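Side-chain contacts in sporozoite microneme protein essential for cell traversal (Plasmodium berghei, PDB 4U5A), which is essential for host-cell traversal by Plasmodium sporozoites, though its molecular mechanism is not clear from its helical bundle fold: residues Asp19-Asp24 / Gly70-Phe75; Lys80-Val83 / Ala89-Tyr92; Asn110-Ile115 / Asp179-Asn184; Leu125-Gly130 / Ile171-Pro176. All blocks are in the same frame, centred on the assembly; numbering follows the deposited sequence.

All four contacts lie in one elongated four-helix bundle, interaction 4 where helix 88-126 runs out into a loop, and none involves a bound ligand. Interactions 1 and 2 share helix 59-84 and lie on the same side of the chain's centre, with contact centres about 18 Å apart; interaction 2 is at the turn into helix 88-126, about 30 Å from the chain's centre. Helix 88-126 then carries interactions 3 and 4, each time against helix 167-197, with centres about 17 Å apart. Interaction 3 is the most central, about 7 Å from the chain's centre, and interaction 4 is nested inside the loop closed by interaction 3. Interactions 2 and 4 have centres about 50 Å apart.

Interaction 1. Residues Asp19-Asp24 / Gly70-Phe75; sequences DDFSND and GILRSF
F21 turns one face of its ring to the branched end of L72, whose CG stands 4.1 Å above the ring plane, offset toward the rim. This is helix-to-helix packing in a four-helix bundle: segments 19-24 and 70-75 run antiparallel at 178°, their axes approaching to 9.8 Å. The methyl CD2 of L72 sits 3.4 Å from both CG and CD2 of F21, at the CB end of the ring, while CB of L72 lies off the CD2-CE2 rim, 3.7 Å from CE2 of F21. Both residues also touch C102 of helix 88-126.

R73 starts off extended, then bends at its third torsion (chi3 -72°), which swings the guanidinium across to helix 10-39. There D19 and S22, one helical turn apart, meet it at the edge. D19 OD1 takes a salt-bridging hydrogen bond of 3.1 Å from NH2 of R73 on its anti side, and a weak one from NH1. S22 OG also has hydrogen bonds with D69 OD1 and S18 O, with one hydroxyl proton to serve two acceptors. The remaining link is nearly straight: NH2 of R73 donates to OG of S22 at 2.7 Å, with an N-H...O angle of 170°.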
loop_
_atom_site.group_PDB
_atom_site.type_symbol
_atom_site.label_atom_id
_atom_site.label_comp_id
_atom_site.label_asym_id
_atom_site.label_seq_id
_atom_site.Cartn_x
_atom_site.Cartn_y
_atom_site.Cartn_z
ATOM N N ASP A 19 1.623 -17.852 -1.438
ATOM C CA ASP A 19 0.760 -17.739 -0.267
ATOM C C ASP A 19 1.239 -16.671 0.725
ATOM O O ASP A 19 0.433 -15.882 1.239
ATOM C CB ASP A 19 0.646 -19.098 0.425
ATOM C CG ASP A 19 -0.094 -20.121 -0.422
ATOM O OD1 ASP A 19 -0.950 -19.711 -1.232
ATOM O OD2 ASP A 19 0.180 -21.332 -0.282
ATOM N N ASP A 20 2.544 -16.645 0.985
ATOM C CA ASP A 20 3.127 -15.634 1.861
ATOM C C ASP A 20 2.892 -14.239 1.304
ATOM O O ASP A 20 2.469 -13.330 2.030
ATOM C CB ASP A 20 4.629 -15.866 2.050
ATOM C CG ASP A 20 4.932 -17.048 2.951
ATOM O OD1 ASP A 20 3.978 -17.709 3.416
ATOM O OD2 ASP A 20 6.128 -17.313 3.192
ATOM N N PHE A 21 3.160 -14.076 0.011
ATOM C CA PHE A 21 2.957 -12.780 -0.624
ATOM C C PHE A 21 1.501 -12.346 -0.477
ATOM O O PHE A 21 1.219 -11.191 -0.156
ATOM C CB PHE A 21 3.357 -12.825 -2.096
ATOM C CG PHE A 21 3.344 -11.481 -2.765
ATOM C CD1 PHE A 21 4.326 -10.546 -2.479
ATOM C CD2 PHE A 21 2.348 -11.149 -3.673
ATOM C CE1 PHE A 21 4.324 -9.307 -3.086
ATOM C CE2 PHE A 21 2.339 -9.909 -4.289
ATOM C CZ PHE A 21 3.329 -8.986 -3.993
ATOM N N SER A 22 0.582 -13.283 -0.691
ATOM C CA SER A 22 -0.841 -12.998 -0.551
ATOM C C SER A 22 -1.189 -12.534 0.864
ATOM O O SER A 22 -1.933 -11.563 1.038
ATOM C CB SER A 22 -1.670 -14.232 -0.910
ATOM O OG SER A 22 -1.630 -14.495 -2.300
ATOM N N ASN A 23 -0.638 -13.217 1.866
ATOM C CA ASN A 23 -0.853 -12.834 3.262
ATOM C C ASN A 23 -0.371 -11.415 3.553
ATOM O O ASN A 23 -1.105 -10.599 4.129
ATOM C CB ASN A 23 -0.146 -13.813 4.200
ATOM C CG ASN A 23 -0.793 -15.182 4.217
ATOM O OD1 ASN A 23 -1.955 -15.338 3.842
ATOM N ND2 ASN A 23 -0.038 -16.187 4.643
ATOM N N ASP A 24 0.863 -11.124 3.144
ATOM C CA ASP A 24 1.439 -9.798 3.346
ATOM C C ASP A 24 0.597 -8.712 2.662
ATOM O O ASP A 24 0.325 -7.656 3.247
ATOM C CB ASP A 24 2.883 -9.763 2.835
ATOM C CG ASP A 24 3.780 -10.767 3.546
ATOM O OD1 ASP A 24 3.456 -11.159 4.688
ATOM O OD2 ASP A 24 4.813 -11.163 2.963
ATOM N N GLY A 70 -2.303 -10.809 -7.539
ATOM C CA GLY A 70 -2.626 -11.738 -8.605
ATOM C C GLY A 70 -1.551 -11.862 -9.668
ATOM O O GLY A 70 -1.325 -12.951 -10.198
ATOM N N ILE A 71 -0.875 -10.754 -9.962
ATOM C CA ILE A 71 0.197 -10.751 -10.953
ATOM C C ILE A 71 1.352 -11.635 -10.497
ATOM O O ILE A 71 1.914 -12.399 -11.289
ATOM C CB ILE A 71 0.703 -9.319 -11.250
ATOM C CG1 ILE A 71 -0.296 -8.581 -12.146
ATOM C CG2 ILE A 71 2.047 -9.349 -11.958
ATOM C CD1 ILE A 71 0.128 -7.168 -12.505
ATOM N N LEU A 72 1.687 -11.560 -9.214
ATOM C CA LEU A 72 2.788 -12.362 -8.705
ATOM C C LEU A 72 2.408 -13.836 -8.682
ATOM O O LEU A 72 3.210 -14.693 -9.045
ATOM C CB LEU A 72 3.187 -11.933 -7.297
ATOM C CG LEU A 72 4.431 -12.714 -6.862
ATOM C CD1 LEU A 72 5.688 -11.860 -7.010
ATOM C CD2 LEU A 72 4.309 -13.319 -5.476
ATOM N N ARG A 73 1.180 -14.125 -8.264
ATOM C CA ARG A 73 0.709 -15.501 -8.196
ATOM C C ARG A 73 0.644 -16.109 -9.588
ATOM O O ARG A 73 0.985 -17.274 -9.781
ATOM C CB ARG A 73 -0.666 -15.574 -7.530
ATOM C CG ARG A 73 -1.146 -16.997 -7.280
ATOM C CD ARG A 73 -2.397 -17.046 -6.414
ATOM N NE ARG A 73 -2.116 -16.699 -5.023
ATOM C CZ ARG A 73 -1.667 -17.560 -4.115
ATOM N NH1 ARG A 73 -1.435 -18.822 -4.451
ATOM N NH2 ARG A 73 -1.441 -17.157 -2.870
ATOM N N SER A 74 0.233 -15.306 -10.562
ATOM C CA SER A 74 0.170 -15.768 -11.942
ATOM C C SER A 74 1.568 -16.029 -12.480
ATOM O O SER A 74 1.780 -16.971 -13.241
ATOM C CB SER A 74 -0.556 -14.751 -12.826
ATOM O OG SER A 74 -1.964 -14.901 -12.749
ATOM N N PHE A 75 2.525 -15.202 -12.070
ATOM C CA PHE A 75 3.899 -15.372 -12.526
ATOM C C PHE A 75 4.512 -16.670 -12.020
ATOM O O PHE A 75 5.133 -17.412 -12.782
ATOM C CB PHE A 75 4.768 -14.201 -12.080
ATOM C CG PHE A 75 6.224 -14.385 -12.391
ATOM C CD1 PHE A 75 6.718 -14.100 -13.655
ATOM C CD2 PHE A 75 7.097 -14.869 -11.426
ATOM C CE1 PHE A 75 8.058 -14.277 -13.949
ATOM C CE2 PHE A 75 8.437 -15.051 -11.711
ATOM C CZ PHE A 75 8.919 -14.754 -12.975
#

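Interaction 2. Residues Lys80-Val83 / Ala89-Tyr92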
loop_
_atom_site.group_PDB
_atom_site.type_symbol
_atom_site.label_atom_id
_atom_site.label_comp_id
_atom_site.label_asym_id
_atom_site.label_seq_id
_atom_site.Cartn_x
_atom_site.Cartn_y
_atom_site.Cartn_z
ATOM N N LYS A 80 6.535 -22.407 -12.856
ATOM C CA LYS A 80 6.703 -23.765 -12.358
ATOM C C LYS A 80 7.247 -24.693 -13.437
ATOM O O LYS A 80 7.982 -25.633 -13.142
ATOM C CB LYS A 80 5.379 -24.304 -11.817
ATOM C CG LYS A 80 4.935 -23.680 -10.503
ATOM C CD LYS A 80 3.628 -24.297 -10.031
ATOM C CE LYS A 80 3.146 -23.652 -8.749
ATOM N NZ LYS A 80 1.889 -24.279 -8.260
ATOM N N THR A 81 6.856 -24.431 -14.681
ATOM C CA THR A 81 7.266 -25.229 -15.834
ATOM C C THR A 81 8.785 -25.218 -16.024
ATOM O O THR A 81 9.398 -26.257 -16.270
ATOM C CB THR A 81 6.590 -24.718 -17.128
ATOM O OG1 THR A 81 5.174 -24.624 -16.931
ATOM C CG2 THR A 81 6.882 -25.647 -18.296
ATOM N N HIS A 82 9.380 -24.037 -15.888
ATOM C CA HIS A 82 10.823 -23.856 -16.042
ATOM C C HIS A 82 11.612 -24.514 -14.909
ATOM O O HIS A 82 12.808 -24.771 -15.040
ATOM C CB HIS A 82 11.178 -22.370 -16.118
ATOM C CG HIS A 82 10.723 -21.701 -17.377
ATOM N ND1 HIS A 82 10.806 -20.334 -17.565
ATOM C CD2 HIS A 82 10.194 -22.200 -18.519
ATOM C CE1 HIS A 82 10.343 -20.026 -18.762
ATOM N NE2 HIS A 82 9.964 -21.142 -19.363
ATOM N N VAL A 83 10.936 -24.786 -13.799
ATOM C CA VAL A 83 11.596 -25.240 -12.585
ATOM C C VAL A 83 11.858 -26.747 -12.613
ATOM O O VAL A 83 12.889 -27.217 -12.122
ATOM C CB VAL A 83 10.744 -24.869 -11.347
ATOM C CG1 VAL A 83 10.953 -25.854 -10.219
ATOM C CG2 VAL A 83 11.048 -23.445 -10.900
ATOM N N ALA A 89 20.705 -24.928 -9.410
ATOM C CA ALA A 89 21.180 -23.555 -9.345
ATOM C C ALA A 89 20.083 -22.591 -9.778
ATOM O O ALA A 89 19.760 -21.650 -9.051
ATOM C CB ALA A 89 22.411 -23.387 -10.206
ATOM N N TYR A 90 19.497 -22.838 -10.948
ATOM C CA TYR A 90 18.414 -21.988 -11.430
ATOM C C TYR A 90 17.246 -21.933 -10.475
ATOM O O TYR A 90 16.688 -20.870 -10.256
ATOM C CB TYR A 90 17.899 -22.452 -12.795
ATOM C CG TYR A 90 16.639 -21.717 -13.220
ATOM C CD1 TYR A 90 16.669 -20.387 -13.619
ATOM C CD2 TYR A 90 15.406 -22.361 -13.186
ATOM C CE1 TYR A 90 15.500 -19.724 -13.991
ATOM C CE2 TYR A 90 14.242 -21.713 -13.555
ATOM C CZ TYR A 90 14.290 -20.398 -13.955
ATOM O OH TYR A 90 13.122 -19.765 -14.318
ATOM N N ILE A 91 16.889 -23.070 -9.893
ATOM C CA ILE A 91 15.752 -23.113 -8.987
ATOM C C ILE A 91 15.977 -22.251 -7.751
ATOM O O ILE A 91 15.145 -21.403 -7.408
ATOM C CB ILE A 91 15.449 -24.556 -8.536
ATOM C CG1 ILE A 91 14.937 -25.391 -9.709
ATOM C CG2 ILE A 91 14.438 -24.562 -7.406
ATOM C CD1 ILE A 91 14.781 -26.863 -9.386
ATOM N N TYR A 92 17.114 -22.457 -7.098
ATOM C CA TYR A 92 17.409 -21.746 -5.859
ATOM C C TYR A 92 17.618 -20.239 -6.092
ATOM O O TYR A 92 17.103 -19.394 -5.339
ATOM C CB TYR A 92 18.630 -22.389 -5.199
ATOM C CG TYR A 92 18.455 -23.887 -5.017
ATOM C CD1 TYR A 92 17.191 -24.443 -4.840
ATOM C CD2 TYR A 92 19.545 -24.750 -5.059
ATOM C CE1 TYR A 92 17.019 -25.803 -4.695
ATOM C CE2 TYR A 92 19.380 -26.118 -4.912
ATOM C CZ TYR A 92 18.113 -26.637 -4.730
ATOM O OH TYR A 92 17.936 -27.993 -4.581
#
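Y90 OH lies off the edge of the H82 imidazole, near its plane but 4.0 Å from ND1 of H82, too far for a hydrogen bond, while the backbone O of H82 approaches the Y90 ring obliquely. Y90 OH comes 3.7 Å from CB of H82, and CE2 of Y90 lies 3.7 Å from O of H82. These are van der Waals contacts. The phenol oxygen has a weak hydrogen bond to N79 ND2, and O of H82 is hydrogen-bonded to S86 OG within the turn. Y90 holds its CG anti to its own backbone N (chi1 171°), which sends the ring across to the preceding helix.

This is the tight end of an alpha-alpha hairpin: helix 59-84 gives way, after a few residues, to helix 88-126. The first helix is already weakening here, since N of T81 and N of H82 lack bonds to the turn before, and V83 N reaches back only three residues, to K80 O at 3.1 Å.

On the buried side V83 and I91 cross at about a right angle. CG1 of V83 is 4.0 Å from both CG1 and CD1 of I91. Both residues also touch I10 of helix 10-39. At the end of its chain, CD1 of I91 reaches the backbone, 3.3 Å from O of V83.

Interaction 3. Residues Asn110-Ile115 / Asp179-Asn184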
loop_
_atom_site.group_PDB
_atom_site.type_symbol
_atom_site.label_atom_id
_atom_site.label_comp_id
_atom_site.label_asym_id
_atom_site.label_seq_id
_atom_site.Cartn_x
_atom_site.Cartn_y
_atom_site.Cartn_z
ATOM N N ASN A 110 4.951 -0.230 2.218
ATOM C CA ASN A 110 5.052 0.267 3.591
ATOM C C ASN A 110 5.447 1.752 3.641
ATOM O O ASN A 110 4.908 2.527 4.448
ATOM C CB ASN A 110 6.054 -0.574 4.389
ATOM C CG ASN A 110 5.535 -1.974 4.703
ATOM O OD1 ASN A 110 4.330 -2.191 4.836
ATOM N ND2 ASN A 110 6.451 -2.931 4.823
ATOM N N SER A 111 6.370 2.148 2.766
ATOM C CA SER A 111 6.737 3.558 2.643
ATOM C C SER A 111 5.501 4.398 2.294
ATOM O O SER A 111 5.221 5.444 2.915
ATOM C CB SER A 111 7.827 3.724 1.578
ATOM O OG SER A 111 8.218 5.078 1.430
ATOM N N LEU A 112 4.753 3.901 1.312
ATOM C CA LEU A 112 3.515 4.526 0.863
ATOM C C LEU A 112 2.512 4.668 2.009
ATOM O O LEU A 112 1.824 5.694 2.138
ATOM C CB LEU A 112 2.914 3.703 -0.276
ATOM C CG LEU A 112 2.435 4.446 -1.523
ATOM C CD1 LEU A 112 3.487 5.431 -2.002
ATOM C CD2 LEU A 112 2.111 3.455 -2.623
ATOM N N ILE A 113 2.440 3.632 2.843
ATOM C CA ILE A 113 1.567 3.633 4.009
ATOM C C ILE A 113 1.971 4.746 4.966
ATOM O O ILE A 113 1.114 5.478 5.452
ATOM C CB ILE A 113 1.587 2.279 4.757
ATOM C CG1 ILE A 113 0.814 1.215 3.976
ATOM C CG2 ILE A 113 0.988 2.420 6.148
ATOM C CD1 ILE A 113 0.756 -0.130 4.680
ATOM N N GLN A 114 3.268 4.896 5.221
ATOM C CA GLN A 114 3.723 5.977 6.097
ATOM C C GLN A 114 3.305 7.350 5.566
ATOM O O GLN A 114 2.691 8.175 6.286
ATOM C CB GLN A 114 5.244 5.929 6.252
ATOM C CG GLN A 114 5.740 4.721 7.018
ATOM C CD GLN A 114 4.968 4.485 8.302
ATOM O OE1 GLN A 114 4.827 5.383 9.135
ATOM N NE2 GLN A 114 4.454 3.272 8.463
ATOM N N ILE A 115 3.634 7.576 4.295
ATOM C CA ILE A 115 3.256 8.805 3.603
ATOM C C ILE A 115 1.768 9.125 3.801
ATOM O O ILE A 115 1.406 10.253 4.173
ATOM C CB ILE A 115 3.588 8.713 2.097
ATOM C CG1 ILE A 115 5.108 8.634 1.895
ATOM C CG2 ILE A 115 2.995 9.894 1.335
ATOM C CD1 ILE A 115 5.533 8.644 0.441
ATOM N N ASP A 179 -5.212 11.198 -5.749
ATOM C CA ASP A 179 -4.751 10.912 -7.105
ATOM C C ASP A 179 -3.275 10.519 -7.120
ATOM O O ASP A 179 -2.860 9.656 -7.894
ATOM C CB ASP A 179 -4.973 12.120 -8.015
ATOM C CG ASP A 179 -6.412 12.252 -8.471
ATOM O OD1 ASP A 179 -7.262 11.462 -8.014
ATOM O OD2 ASP A 179 -6.692 13.163 -9.279
ATOM N N ASP A 180 -2.492 11.144 -6.248
ATOM C CA ASP A 180 -1.073 10.832 -6.140
ATOM C C ASP A 180 -0.854 9.453 -5.523
ATOM O O ASP A 180 0.081 8.739 -5.890
ATOM C CB ASP A 180 -0.359 11.906 -5.313
ATOM C CG ASP A 180 0.827 11.359 -4.541
ATOM O OD1 ASP A 180 0.652 11.028 -3.348
ATOM O OD2 ASP A 180 1.928 11.256 -5.125
ATOM N N PHE A 181 -1.746 9.069 -4.614
ATOM C CA PHE A 181 -1.677 7.763 -3.965
ATOM C C PHE A 181 -1.908 6.663 -4.989
ATOM O O PHE A 181 -1.109 5.734 -5.107
ATOM C CB PHE A 181 -2.718 7.660 -2.848
ATOM C CG PHE A 181 -2.584 6.427 -2.000
ATOM C CD1 PHE A 181 -1.368 5.771 -1.881
ATOM C CD2 PHE A 181 -3.687 5.908 -1.340
ATOM C CE1 PHE A 181 -1.250 4.632 -1.100
ATOM C CE2 PHE A 181 -3.579 4.769 -0.560
ATOM C CZ PHE A 181 -2.359 4.130 -0.441
ATOM N N ILE A 182 -2.999 6.790 -5.737
ATOM C CA ILE A 182 -3.353 5.815 -6.757
ATOM C C ILE A 182 -2.313 5.784 -7.873
ATOM O O ILE A 182 -2.032 4.727 -8.438
ATOM C CB ILE A 182 -4.742 6.122 -7.357
ATOM C CG1 ILE A 182 -5.784 6.252 -6.243
ATOM C CG2 ILE A 182 -5.167 5.032 -8.327
ATOM C CD1 ILE A 182 -5.905 5.011 -5.367
ATOM N N LYS A 183 -1.719 6.936 -8.165
ATOM C CA LYS A 183 -0.686 7.017 -9.189
ATOM C C LYS A 183 0.544 6.216 -8.747
ATOM O O LYS A 183 1.143 5.495 -9.546
ATOM C CB LYS A 183 -0.328 8.477 -9.479
ATOM C CG LYS A 183 0.575 8.673 -10.692
ATOM C CD LYS A 183 1.689 9.672 -10.446
ATOM C CE LYS A 183 2.618 9.734 -11.652
ATOM N NZ LYS A 183 3.705 10.738 -11.489
ATOM N N ASN A 184 0.907 6.339 -7.472
ATOM C CA ASN A 184 2.040 5.597 -6.921
ATOM C C ASN A 184 1.794 4.090 -6.931
ATOM O O ASN A 184 2.715 3.307 -7.158
ATOM C CB ASN A 184 2.352 6.058 -5.492
ATOM C CG ASN A 184 3.146 7.348 -5.454
ATOM O OD1 ASN A 184 3.995 7.594 -6.310
ATOM N ND2 ASN A 184 2.873 8.182 -4.457
#
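N184 is tied into its helix by a backbone bond from its N to O of D180, 3.0 Å long, and from that position its side chain meets L112 of helix 88-126. The same carbonyl has ND2 of N184 close by, but the angle is too poor for a hydrogen bond. What joins the two segments is therefore apolar contact.

L112 does the reaching. Its CB points at the facing helix, and its branched end drops between F181 and N184, which are three residues apart on that helix. CD1 of L112 goes to the amide side: it lies 3.7 Å from CB of N184 and has ND2 of N184 equally near. CD2 of L112 straddles the gap, 3.9 Å from CB of N184 and just as far from CE1 of F181. The branch point, CG of L112, completes the fit, 3.7 Å from CE1 of F181 and near the plane of the ring, so that the leucine abuts the edge of the phenyl group.

The CB of F181 is not aimed at L112, but its first torsion is trans (chi1 -172°), which carries the ring over until its CE1 edge gets there. F181 also touches I32 of helix 10-39. The next residue along, I182, packs on V60, P61 and K64 of helix 59-84, while I113, next to L112, turns to T28 and T31 of helix 10-39. Successive residues face different helices, as expected where helices pack in a four-helix bundle.

Interaction 4. Residues Leu125-Gly130 / Ile171-Pro176; sequences LKYGKG and INFITP
K126 makes both the CH-pi and the cation-pi contact with F173. CD of K126 sits over the middle of the F173 ring, 3.6 Å from its centroid and only 9° off the normal. The chain stays extended as far as CE, then bends at its last torsion (chi4 -66°). NZ is thereby left 4.8 Å from the same centroid, an off-centre cation-pi contact.

The aromatic contact is made by Y127, the first residue to leave the helical conformation at the end of helix 88-126. Its ring and that of F173 are oblique, with planes at 59°. CE2 of Y127 is 3.4 Å from CD2 of F173, and OH of Y127 is 3.2 Å from CB of F173. The F173 and H122 rings also form an edge-to-face pair.

A hydrogen bond, from NZ of K126 to OH of Y127 at 2.6 Å, fixes these two side chains against each other at the helix end, and CG of K126 lies over the rim of one face of the tyrosine ring.

The result is a partly exposed, mostly apolar contact near one end of the four-helix bundle. The methylenes of K126 lie on the phenyl face while its ammonium keeps the phenol oxygen as a polar partner.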
loop_
_atom_site.group_PDB
_atom_site.type_symbol
_atom_site.label_atom_id
_atom_site.label_comp_id
_atom_site.label_asym_id
_atom_site.label_seq_id
_atom_site.Cartn_x
_atom_site.Cartn_y
_atom_site.Cartn_z
ATOM N N LEU A 125 -7.005 16.726 10.624
ATOM C CA LEU A 125 -6.797 18.048 11.200
ATOM C C LEU A 125 -7.493 19.155 10.404
ATOM O O LEU A 125 -8.240 19.954 10.974
ATOM C CB LEU A 125 -5.303 18.360 11.312
ATOM C CG LEU A 125 -4.553 17.650 12.439
ATOM C CD1 LEU A 125 -3.133 18.178 12.576
ATOM C CD2 LEU A 125 -5.312 17.818 13.741
ATOM N N LYS A 126 -7.249 19.207 9.096
ATOM C CA LYS A 126 -7.743 20.323 8.288
ATOM C C LYS A 126 -9.270 20.409 8.242
ATOM O O LYS A 126 -9.827 21.504 8.158
ATOM C CB LYS A 126 -7.179 20.251 6.866
ATOM C CG LYS A 126 -7.542 21.460 6.002
ATOM C CD LYS A 126 -6.787 21.458 4.681
ATOM C CE LYS A 126 -7.022 22.741 3.892
ATOM N NZ LYS A 126 -8.426 22.891 3.423
ATOM N N TYR A 127 -9.952 19.267 8.297
ATOM C CA TYR A 127 -11.412 19.265 8.198
ATOM C C TYR A 127 -12.086 18.619 9.399
ATOM O O TYR A 127 -12.696 19.315 10.211
ATOM C CB TYR A 127 -11.863 18.573 6.910
ATOM C CG TYR A 127 -11.432 19.327 5.678
ATOM C CD1 TYR A 127 -12.084 20.490 5.295
ATOM C CD2 TYR A 127 -10.370 18.885 4.905
ATOM C CE1 TYR A 127 -11.689 21.194 4.177
ATOM C CE2 TYR A 127 -9.970 19.582 3.781
ATOM C CZ TYR A 127 -10.634 20.735 3.423
ATOM O OH TYR A 127 -10.245 21.441 2.309
ATOM N N GLY A 128 -12.001 17.294 9.488
ATOM C CA GLY A 128 -12.654 16.549 10.551
ATOM C C GLY A 128 -12.406 17.109 11.937
ATOM O O GLY A 128 -11.415 17.795 12.178
ATOM N N LYS A 129 -13.320 16.828 12.856
ATOM C CA LYS A 129 -13.189 17.311 14.221
ATOM C C LYS A 129 -13.764 16.292 15.182
ATOM O O LYS A 129 -14.949 16.344 15.512
ATOM C CB LYS A 129 -13.879 18.658 14.386
ATOM N N GLY A 130 -12.919 15.355 15.603
ATOM C CA GLY A 130 -13.299 14.295 16.519
ATOM C C GLY A 130 -14.189 14.716 17.675
ATOM O O GLY A 130 -15.374 14.381 17.700
ATOM N N ILE A 171 -13.244 17.927 -1.410
ATOM C CA ILE A 171 -12.877 17.319 -2.684
ATOM C C ILE A 171 -11.637 18.014 -3.232
ATOM O O ILE A 171 -10.673 17.357 -3.644
ATOM C CB ILE A 171 -14.019 17.401 -3.736
ATOM C CG1 ILE A 171 -15.017 16.252 -3.568
ATOM C CG2 ILE A 171 -13.471 17.244 -5.133
ATOM C CD1 ILE A 171 -15.892 16.332 -2.363
ATOM N N ASN A 172 -11.644 19.344 -3.187
ATOM C CA ASN A 172 -10.521 20.114 -3.705
ATOM C C ASN A 172 -9.220 19.834 -2.955
ATOM O O ASN A 172 -8.133 19.969 -3.518
ATOM C CB ASN A 172 -10.842 21.612 -3.646
ATOM C CG ASN A 172 -9.622 22.484 -3.893
ATOM O OD1 ASN A 172 -8.937 22.347 -4.908
ATOM N ND2 ASN A 172 -9.335 23.378 -2.952
ATOM N N PHE A 173 -9.327 19.405 -1.702
ATOM C CA PHE A 173 -8.128 19.146 -0.912
ATOM C C PHE A 173 -7.609 17.719 -1.044
ATOM O O PHE A 173 -6.404 17.504 -1.169
ATOM C CB PHE A 173 -8.373 19.455 0.563
ATOM C CG PHE A 173 -7.191 19.159 1.441
ATOM C CD1 PHE A 173 -6.023 19.897 1.320
ATOM C CD2 PHE A 173 -7.244 18.146 2.384
ATOM C CE1 PHE A 173 -4.930 19.630 2.123
ATOM C CE2 PHE A 173 -6.156 17.876 3.194
ATOM C CZ PHE A 173 -4.996 18.619 3.062
ATOM N N ILE A 174 -8.509 16.742 -1.010
ATOM C CA ILE A 174 -8.074 15.352 -1.015
ATOM C C ILE A 174 -7.875 14.809 -2.428
ATOM O O ILE A 174 -7.289 13.742 -2.600
ATOM C CB ILE A 174 -9.065 14.434 -0.263
ATOM C CG1 ILE A 174 -10.379 14.306 -1.034
ATOM C CG2 ILE A 174 -9.310 14.941 1.152
ATOM C CD1 ILE A 174 -11.357 13.360 -0.383
ATOM N N THR A 175 -8.358 15.530 -3.439
ATOM C CA THR A 175 -8.186 15.059 -4.814
ATOM C C THR A 175 -6.703 14.955 -5.227
ATOM O O THR A 175 -6.300 13.936 -5.791
ATOM C CB THR A 175 -8.949 15.954 -5.827
ATOM O OG1 THR A 175 -10.360 15.757 -5.673
ATOM C CG2 THR A 175 -8.557 15.610 -7.255
ATOM N N PRO A 176 -5.879 15.988 -4.947
ATOM C CA PRO A 176 -4.474 15.777 -5.326
ATOM C C PRO A 176 -3.793 14.671 -4.524
ATOM O O PRO A 176 -3.005 13.910 -5.083
ATOM C CB PRO A 176 -3.813 17.125 -5.018
ATOM C CG PRO A 176 -4.907 18.112 -4.977
ATOM C CD PRO A 176 -6.145 17.386 -4.556
#